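Side-chain contacts in MIP07328p (Drosophila melanogaster, PDB 6FKK), which probably acts as a chemorepellent axon guidance cue that binds semaphorin receptors, represented here by its extracellular sema and PSI domains: residues Ser479-Cys484 and His502-Leu507; Ala390-Val395 and Asp492-Trp497; Lys396-Ala401 and Phe514-Tyr519. All coordinates share one frame; numbering follows the deposited sequence.

Interaction 1: Ser479-Cys484 and His502-Leu507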
loop_
_atom_site.group_PDB
_atom_site.type_symbol
_atom_site.label_atom_id
_atom_site.label_comp_id
_atom_site.label_asym_id
_atom_site.label_seq_id
_atom_site.Cartn_x
_atom_site.Cartn_y
_atom_site.Cartn_z
ATOM N N SER A 479 11.920 17.178 -19.349
ATOM C CA SER A 479 12.200 18.595 -19.543
ATOM C C SER A 479 13.401 19.078 -18.745
ATOM O O SER A 479 13.793 20.240 -18.895
ATOM C CB SER A 479 10.971 19.427 -19.172
ATOM O OG SER A 479 10.605 19.218 -17.820
ATOM N N HIS A 480 13.994 18.229 -17.909
ATOM C CA HIS A 480 15.138 18.620 -17.100
ATOM C C HIS A 480 16.466 18.125 -17.658
ATOM O O HIS A 480 17.518 18.498 -17.127
ATOM C CB HIS A 480 14.969 18.116 -15.661
ATOM C CG HIS A 480 13.875 18.804 -14.905
ATOM N ND1 HIS A 480 12.543 18.670 -15.231
ATOM C CD2 HIS A 480 13.918 19.637 -13.839
ATOM C CE1 HIS A 480 11.812 19.388 -14.398
ATOM N NE2 HIS A 480 12.622 19.985 -13.542
ATOM N N ILE A 481 16.450 17.303 -18.703
ATOM C CA ILE A 481 17.666 16.837 -19.357
ATOM C C ILE A 481 17.786 17.546 -20.698
ATOM O O ILE A 481 16.806 17.646 -21.448
ATOM C CB ILE A 481 17.673 15.305 -19.525
ATOM C CG1 ILE A 481 18.924 14.851 -20.283
ATOM C CG2 ILE A 481 16.411 14.823 -20.219
ATOM C CD1 ILE A 481 20.218 15.187 -19.574
ATOM N N VAL A 482 18.976 18.064 -20.986
ATOM C CA VAL A 482 19.228 18.764 -22.238
ATOM C C VAL A 482 20.118 17.969 -23.183
ATOM O O VAL A 482 20.095 18.234 -24.395
ATOM C CB VAL A 482 19.834 20.159 -21.982
ATOM C CG1 VAL A 482 18.811 21.066 -21.319
ATOM C CG2 VAL A 482 21.081 20.039 -21.122
ATOM N N ASP A 483 20.891 17.011 -22.680
ATOM C CA ASP A 483 21.773 16.217 -23.522
ATOM C C ASP A 483 21.009 15.065 -24.163
ATOM O O ASP A 483 20.129 14.460 -23.543
ATOM C CB ASP A 483 22.945 15.679 -22.699
ATOM C CG ASP A 483 23.943 14.894 -23.537
ATOM O OD1 ASP A 483 23.895 14.987 -24.782
ATOM O OD2 ASP A 483 24.776 14.179 -22.943
ATOM N N CYS A 484 21.357 14.769 -25.418
ATOM C CA CYS A 484 20.749 13.644 -26.123
ATOM C C CYS A 484 21.159 12.316 -25.505
ATOM O O CYS A 484 20.338 11.399 -25.386
ATOM C CB CYS A 484 21.142 13.694 -27.598
ATOM S SG CYS A 484 20.763 12.236 -28.607
ATOM N N HIS A 502 16.735 19.820 -30.826
ATOM C CA HIS A 502 17.536 19.166 -29.792
ATOM C C HIS A 502 16.886 19.414 -28.434
ATOM O O HIS A 502 17.271 20.301 -27.667
ATOM C CB HIS A 502 18.975 19.655 -29.839
ATOM C CG HIS A 502 19.726 19.176 -31.043
ATOM N ND1 HIS A 502 20.488 18.028 -31.034
ATOM C CD2 HIS A 502 19.813 19.677 -32.298
ATOM C CE1 HIS A 502 21.023 17.848 -32.229
ATOM N NE2 HIS A 502 20.629 18.835 -33.014
ATOM N N GLU A 503 15.878 18.598 -28.134
ATOM C CA GLU A 503 15.086 18.744 -26.918
ATOM C C GLU A 503 14.491 17.390 -26.562
ATOM O O GLU A 503 13.823 16.771 -27.395
ATOM C CB GLU A 503 13.982 19.790 -27.112
ATOM C CG GLU A 503 13.062 19.974 -25.917
ATOM C CD GLU A 503 11.898 20.903 -26.214
ATOM O OE1 GLU A 503 11.651 21.194 -27.405
ATOM O OE2 GLU A 503 11.228 21.342 -25.256
ATOM N N CYS A 504 14.742 16.929 -25.338
ATOM C CA CYS A 504 14.161 15.685 -24.841
ATOM C C CYS A 504 12.703 15.951 -24.480
ATOM O O CYS A 504 12.416 16.710 -23.549
ATOM C CB CYS A 504 14.954 15.176 -23.640
ATOM S SG CYS A 504 14.550 13.508 -23.036
ATOM N N LYS A 505 11.779 15.334 -25.214
ATOM C CA LYS A 505 10.363 15.661 -25.121
ATOM C C LYS A 505 9.588 14.588 -24.366
ATOM O O LYS A 505 9.945 13.407 -24.377
ATOM C CB LYS A 505 9.749 15.849 -26.513
ATOM C CG LYS A 505 10.202 17.114 -27.221
ATOM C CD LYS A 505 9.525 17.274 -28.572
ATOM C CE LYS A 505 9.945 18.570 -29.247
ATOM N NZ LYS A 505 9.320 18.723 -30.591
ATOM N N ASN A 506 8.513 15.024 -23.713
ATOM C CA ASN A 506 7.603 14.139 -22.999
ATOM C C ASN A 506 6.499 13.702 -23.954
ATOM O O ASN A 506 5.799 14.544 -24.527
ATOM C CB ASN A 506 7.026 14.856 -21.777
ATOM C CG ASN A 506 6.153 13.958 -20.920
ATOM O OD1 ASN A 506 5.213 13.331 -21.405
ATOM N ND2 ASN A 506 6.462 13.899 -19.629
ATOM N N LEU A 507 6.336 12.388 -24.120
ATOM C CA LEU A 507 5.371 11.884 -25.092
ATOM C C LEU A 507 3.928 12.031 -24.623
ATOM O O LEU A 507 3.018 12.005 -25.459
ATOM C CB LEU A 507 5.661 10.418 -25.413
ATOM C CG LEU A 507 6.991 10.125 -26.106
ATOM C CD1 LEU A 507 7.085 8.659 -26.484
ATOM C CD2 LEU A 507 7.152 11.002 -27.330
#

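Interaction 2: Ala390-Val395 and Asp492-Trp497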
loop_
_atom_site.group_PDB
_atom_site.type_symbol
_atom_site.label_atom_id
_atom_site.label_comp_id
_atom_site.label_asym_id
_atom_site.label_seq_id
_atom_site.Cartn_x
_atom_site.Cartn_y
_atom_site.Cartn_z
ATOM N N ALA A 390 4.497 3.482 -5.579
ATOM C CA ALA A 390 3.538 4.221 -6.386
ATOM C C ALA A 390 3.778 3.853 -7.843
ATOM O O ALA A 390 4.904 3.534 -8.232
ATOM C CB ALA A 390 3.661 5.735 -6.179
ATOM N N VAL A 391 2.713 3.889 -8.640
ATOM C CA VAL A 391 2.754 3.417 -10.021
ATOM C C VAL A 391 2.120 4.454 -10.937
ATOM O O VAL A 391 1.046 4.987 -10.635
ATOM C CB VAL A 391 2.033 2.063 -10.181
ATOM C CG1 VAL A 391 2.066 1.612 -11.633
ATOM C CG2 VAL A 391 2.657 1.013 -9.285
ATOM N N HIS A 392 2.791 4.737 -12.061
ATOM C CA HIS A 392 2.192 5.442 -13.188
ATOM C C HIS A 392 1.868 4.401 -14.249
ATOM O O HIS A 392 2.771 3.968 -14.983
ATOM C CB HIS A 392 3.140 6.509 -13.745
ATOM C CG HIS A 392 2.550 7.332 -14.852
ATOM N ND1 HIS A 392 3.258 8.321 -15.502
ATOM C CD2 HIS A 392 1.320 7.316 -15.421
ATOM C CE1 HIS A 392 2.491 8.877 -16.423
ATOM N NE2 HIS A 392 1.311 8.284 -16.395
ATOM N N PRO A 393 0.620 3.963 -14.371
ATOM C CA PRO A 393 0.326 2.796 -15.204
ATOM C C PRO A 393 0.188 3.126 -16.680
ATOM O O PRO A 393 -0.277 4.201 -17.070
ATOM C CB PRO A 393 -1.005 2.295 -14.636
ATOM C CG PRO A 393 -1.665 3.528 -14.131
ATOM C CD PRO A 393 -0.560 4.420 -13.618
ATOM N N GLN A 394 0.616 2.165 -17.502
ATOM C CA GLN A 394 0.351 2.154 -18.941
ATOM C C GLN A 394 0.893 3.404 -19.632
ATOM O O GLN A 394 0.184 4.094 -20.368
ATOM C CB GLN A 394 -1.141 1.971 -19.216
ATOM C CG GLN A 394 -1.694 0.632 -18.738
ATOM C CD GLN A 394 -1.000 -0.556 -19.385
ATOM O OE1 GLN A 394 -1.298 -0.920 -20.525
ATOM N NE2 GLN A 394 -0.069 -1.166 -18.660
ATOM N N VAL A 395 2.169 3.690 -19.395
ATOM C CA VAL A 395 2.854 4.753 -20.121
ATOM C C VAL A 395 3.210 4.229 -21.507
ATOM O O VAL A 395 3.896 3.210 -21.639
ATOM C CB VAL A 395 4.102 5.223 -19.365
ATOM C CG1 VAL A 395 4.840 6.281 -20.167
ATOM C CG2 VAL A 395 3.714 5.760 -17.998
ATOM N N ASP A 492 13.548 6.182 -19.781
ATOM C CA ASP A 492 12.169 6.421 -19.379
ATOM C C ASP A 492 11.267 6.253 -20.595
ATOM O O ASP A 492 11.497 6.907 -21.619
ATOM C CB ASP A 492 12.014 7.828 -18.789
ATOM C CG ASP A 492 10.695 8.025 -18.043
ATOM O OD1 ASP A 492 9.635 7.613 -18.559
ATOM O OD2 ASP A 492 10.723 8.603 -16.934
ATOM N N PRO A 493 10.250 5.387 -20.535
ATOM C CA PRO A 493 9.390 5.179 -21.713
ATOM C C PRO A 493 8.649 6.426 -22.159
ATOM O O PRO A 493 8.109 6.437 -23.272
ATOM C CB PRO A 493 8.411 4.091 -21.244
ATOM C CG PRO A 493 8.420 4.191 -19.753
ATOM C CD PRO A 493 9.821 4.577 -19.383
ATOM N N ILE A 494 8.618 7.476 -21.341
ATOM C CA ILE A 494 7.875 8.682 -21.678
ATOM C C ILE A 494 8.753 9.773 -22.289
ATOM O O ILE A 494 8.215 10.705 -22.907
ATOM C CB ILE A 494 7.134 9.216 -20.435
ATOM C CG1 ILE A 494 5.805 9.855 -20.829
ATOM C CG2 ILE A 494 7.999 10.206 -19.673
ATOM C CD1 ILE A 494 4.894 10.094 -19.650
ATOM N N CYS A 495 10.074 9.686 -22.146
ATOM C CA CYS A 495 10.988 10.661 -22.728
ATOM C C CYS A 495 11.545 10.119 -24.039
ATOM O O CYS A 495 12.018 8.979 -24.095
ATOM C CB CYS A 495 12.142 10.996 -21.778
ATOM S SG CYS A 495 11.704 11.504 -20.087
ATOM N N ALA A 496 11.484 10.937 -25.087
ATOM C CA ALA A 496 12.081 10.613 -26.372
ATOM C C ALA A 496 12.830 11.836 -26.879
ATOM O O ALA A 496 12.520 12.971 -26.511
ATOM C CB ALA A 496 11.026 10.164 -27.393
ATOM N N TRP A 497 13.827 11.597 -27.728
ATOM C CA TRP A 497 14.705 12.653 -28.220
ATOM C C TRP A 497 14.304 13.048 -29.635
ATOM O O TRP A 497 14.323 12.213 -30.545
ATOM C CB TRP A 497 16.166 12.210 -28.190
ATOM C CG TRP A 497 17.096 13.254 -28.713
ATOM C CD1 TRP A 497 17.688 13.287 -29.940
ATOM C CD2 TRP A 497 17.528 14.432 -28.025
ATOM N NE1 TRP A 497 18.472 14.410 -30.058
ATOM C CE2 TRP A 497 18.388 15.131 -28.895
ATOM C CE3 TRP A 497 17.275 14.962 -26.756
ATOM C CZ2 TRP A 497 19.000 16.329 -28.536
ATOM C CZ3 TRP A 497 17.879 16.152 -26.403
ATOM C CH2 TRP A 497 18.731 16.823 -27.289
#

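Interaction 3: Lys396-Ala401 and Phe514-Tyr519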
loop_
_atom_site.group_PDB
_atom_site.type_symbol
_atom_site.label_atom_id
_atom_site.label_comp_id
_atom_site.label_asym_id
_atom_site.label_seq_id
_atom_site.Cartn_x
_atom_site.Cartn_y
_atom_site.Cartn_z
ATOM N N LYS A 396 2.741 4.919 -22.543
ATOM C CA LYS A 396 2.970 4.484 -23.915
ATOM C C LYS A 396 4.365 4.905 -24.363
ATOM O O LYS A 396 4.692 6.097 -24.361
ATOM C CB LYS A 396 1.907 5.065 -24.845
ATOM C CG LYS A 396 1.913 4.463 -26.245
ATOM C CD LYS A 396 0.894 5.144 -27.145
ATOM C CE LYS A 396 0.906 4.552 -28.544
ATOM N NZ LYS A 396 0.489 3.121 -28.547
ATOM N N SER A 397 5.185 3.930 -24.747
ATOM C CA SER A 397 6.536 4.203 -25.208
ATOM C C SER A 397 6.513 4.705 -26.653
ATOM O O SER A 397 5.501 4.616 -27.354
ATOM C CB SER A 397 7.406 2.950 -25.074
ATOM O OG SER A 397 6.880 1.866 -25.822
ATOM N N LEU A 398 7.649 5.263 -27.090
ATOM C CA LEU A 398 7.764 5.736 -28.469
ATOM C C LEU A 398 7.447 4.621 -29.450
ATOM O O LEU A 398 6.833 4.856 -30.499
ATOM C CB LEU A 398 9.174 6.262 -28.737
ATOM C CG LEU A 398 9.432 6.652 -30.191
ATOM C CD1 LEU A 398 8.668 7.917 -30.500
ATOM C CD2 LEU A 398 10.912 6.835 -30.446
ATOM N N SER A 399 7.864 3.397 -29.115
ATOM C CA SER A 399 7.604 2.250 -29.968
ATOM C C SER A 399 6.108 1.976 -30.072
ATOM O O SER A 399 5.623 1.603 -31.140
ATOM C CB SER A 399 8.362 1.023 -29.442
ATOM O OG SER A 399 7.716 0.447 -28.319
ATOM N N GLY A 400 5.357 2.170 -28.990
ATOM C CA GLY A 400 3.936 1.875 -28.962
ATOM C C GLY A 400 3.507 0.918 -27.871
ATOM O O GLY A 400 2.298 0.785 -27.629
ATOM N N ALA A 401 4.438 0.244 -27.201
ATOM C CA ALA A 401 4.101 -0.641 -26.099
ATOM C C ALA A 401 3.842 0.162 -24.827
ATOM O O ALA A 401 4.307 1.293 -24.667
ATOM C CB ALA A 401 5.219 -1.657 -25.856
ATOM N N PHE A 514 3.682 17.368 -35.735
ATOM C CA PHE A 514 4.415 16.915 -36.908
ATOM C C PHE A 514 4.838 15.454 -36.813
ATOM O O PHE A 514 5.605 14.988 -37.661
ATOM C CB PHE A 514 5.639 17.800 -37.138
ATOM C CG PHE A 514 5.300 19.205 -37.541
ATOM C CD1 PHE A 514 4.107 19.488 -38.184
ATOM C CD2 PHE A 514 6.175 20.243 -37.278
ATOM C CE1 PHE A 514 3.796 20.779 -38.556
ATOM C CE2 PHE A 514 5.868 21.537 -37.649
ATOM C CZ PHE A 514 4.677 21.805 -38.288
ATOM N N GLY A 515 4.363 14.727 -35.807
ATOM C CA GLY A 515 4.649 13.314 -35.684
ATOM C C GLY A 515 5.941 13.028 -34.940
ATOM O O GLY A 515 6.744 13.914 -34.637
ATOM N N THR A 516 6.141 11.741 -34.648
ATOM C CA THR A 516 7.285 11.272 -33.876
ATOM C C THR A 516 8.256 10.445 -34.714
ATOM O O THR A 516 9.033 9.660 -34.159
ATOM C CB THR A 516 6.815 10.455 -32.671
ATOM O OG1 THR A 516 6.233 9.225 -33.122
ATOM C CG2 THR A 516 5.779 11.232 -31.871
ATOM N N LYS A 517 8.227 10.603 -36.040
ATOM C CA LYS A 517 9.109 9.816 -36.896
ATOM C C LYS A 517 10.571 10.197 -36.706
ATOM O O LYS A 517 11.460 9.361 -36.907
ATOM C CB LYS A 517 8.704 9.976 -38.362
ATOM C CG LYS A 517 7.392 9.298 -38.720
ATOM C CD LYS A 517 7.432 7.819 -38.363
ATOM C CE LYS A 517 6.107 7.129 -38.661
ATOM N NZ LYS A 517 5.786 7.124 -40.116
ATOM N N THR A 518 10.841 11.441 -36.318
ATOM C CA THR A 518 12.200 11.911 -36.089
ATOM C C THR A 518 12.661 11.712 -34.650
ATOM O O THR A 518 13.669 12.304 -34.248
ATOM C CB THR A 518 12.316 13.391 -36.470
ATOM O OG1 THR A 518 11.350 14.155 -35.735
ATOM C CG2 THR A 518 12.077 13.580 -37.962
ATOM N N TYR A 519 11.960 10.894 -33.871
ATOM C CA TYR A 519 12.275 10.700 -32.464
ATOM C C TYR A 519 13.092 9.427 -32.270
ATOM O O TYR A 519 13.021 8.492 -33.071
ATOM C CB TYR A 519 11.002 10.630 -31.613
ATOM C CG TYR A 519 10.232 11.933 -31.487
ATOM C CD1 TYR A 519 10.487 13.010 -32.329
ATOM C CD2 TYR A 519 9.254 12.086 -30.513
ATOM C CE1 TYR A 519 9.782 14.195 -32.211
ATOM C CE2 TYR A 519 8.546 13.268 -30.386
ATOM C CZ TYR A 519 8.815 14.318 -31.237
ATOM O OH TYR A 519 8.113 15.496 -31.113
#

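Interaction 1: Ser479-Cys484 and His502-Leu507
Ile481 lays its CG2 methyl against the cystine at Cys504, with CG2 3.6 Å from Cys504 SG and 3.7 Å from Cys504 CB. Only this short branch of the isoleucine does the touching. With CG1 anti to the backbone N (chi1 177°), the longer arm and its CD1 run off from strand 503-506, while CG2 stays at the contact. Cys504 CB also lies 3.8 Å from the carbonyl O of Ile481, and the backbone passes near once more where Ser479 N stands 4.3 Å from Cys504 O. No hydrogen bond links the two segments, which meet through this small apolar patch.

Cys504 points its side chain toward the loop, and its sulfur is held by a disulfide to Cys487 SG, in helix 484-489. Asp483 sits at the N-cap of that same helix, its OD1 accepting from Leu485 N, and the next residue, Cys484, is tied to Cys534. The loop that carries Ile481 is thus fixed where it enters the helix, and Cys504 is fixed to the helix itself. Cys504 also packs against Cys495 and Trp497 of the adjacent strand 495-498. A small antiparallel sheet, a short helix and disulfides stitching them together around a tryptophan make up the cystine-rich core of a PSI domain, the plexin repeat that accompanies the sema propeller.

Interaction 2: Ala390-Val395 and Asp492-Trp497
Val395 and Ile494 bring the two backbones nearest, their CA atoms 6.6 Å apart, and no hydrogen bond joins the segments. Residues 390-395 belong to a long strand that pairs with strand 402-410, whereas residues 492-495 form a type I beta turn leading into strand 495-498. The turn is closed by Cys495 N bonding to Asp492 O and backed by an Asx turn, in which Ile494 N gives a nearly straight bond (163°) to Asp492 OD1 over 3.0 Å. That oxygen is met on its anti side, with the donor 25° out of the carboxylate plane.

Val395 places CG1 anti to its own nitrogen (chi1 177°), and this methyl does the work: it lies 3.7 Å from Ile494 CB and is a looser 4.2 Å from Pro493 CG. The valine and isoleucine side chains cross at about a right angle, so that CG1 touches Ile494 along its length, from CB to CD1. This is where the sema beta-propeller and the PSI domain abut: a strand of a four-stranded propeller blade receives a PSI turn, and Pro493 also rests on Val405 of the neighbouring blade strand.

The other methyl of Val395, CG2, sits over the centre of the His392 ring, 3.5 Å above its plane. Ile494 CD1 approaches the same ring obliquely, 4.2 Å from His392 CE1. His392 ND1 is hydrogen-bonded to His476 NE2, and the other ring nitrogen of His476, ND1, bonds to Asp492 OD2, so His476 bridges His392 and Asp492.

Interaction 3: Lys396-Ala401 and Phe514-Tyr519
Leu398 reaches out of its loop with both methyls onto the turn that ends at Tyr519. CG is anti to the backbone N (chi1 174°), which extends the branch toward the turn, and chi2 near 71° sets the two methyls against it. Leu398 CD1 sits between Tyr519 CB, at 3.7 Å, and Thr516 OG1, at 3.8 Å; Leu398 CD2 lies 3.8 Å from Tyr519 O. Replacing Leu398 by alanine removes both methyls and is likely to leave a gap beside Tyr519 CB and Thr516. Leucine and tyrosine cross at about a right angle, while leucine and threonine slide past each other in opposite directions. Tyr519 turns CG beside its own nitrogen (chi1 -69°), sending the ring back over its turn, with Thr516 CA 3.8 Å above the ring centre. Tyr519 OH is hydrogen-bonded to His512 ND1.

The Leu398 loop is braced from within: Ala401 O accepts from both Ser397 N and Ser397 OG. It is the hairpin connection between strands 386-396 and 402-410 of the propeller blade. Leu398 N is hydrogen-bonded to Gln521 OE1, Leu507 packs beside Leu398, and Tyr519 leans on Ala496 and Asp498 of strand 495-498.

Overall arrangement
The three contacts lie close together, their centres 13 to 14 Å apart, on one side of the chain's centre. Interaction 1 is internal to the PSI domain; interactions 2 and 3 join that domain to the blade holding strands 386-396 and 402-410. Along the chain both blade segments come first, 390-395 running straight into 396-401, and the four PSI segments follow, so that interaction 1 is nested inside the loop closed by interaction 3. All three reach one antiparallel sheet, in which strand 495-498 lies between 503-506 and 519-520. The disulfide-tied sheet therefore meets the propeller at two adjoining places, consistent with a defined placement of PSI beside sema.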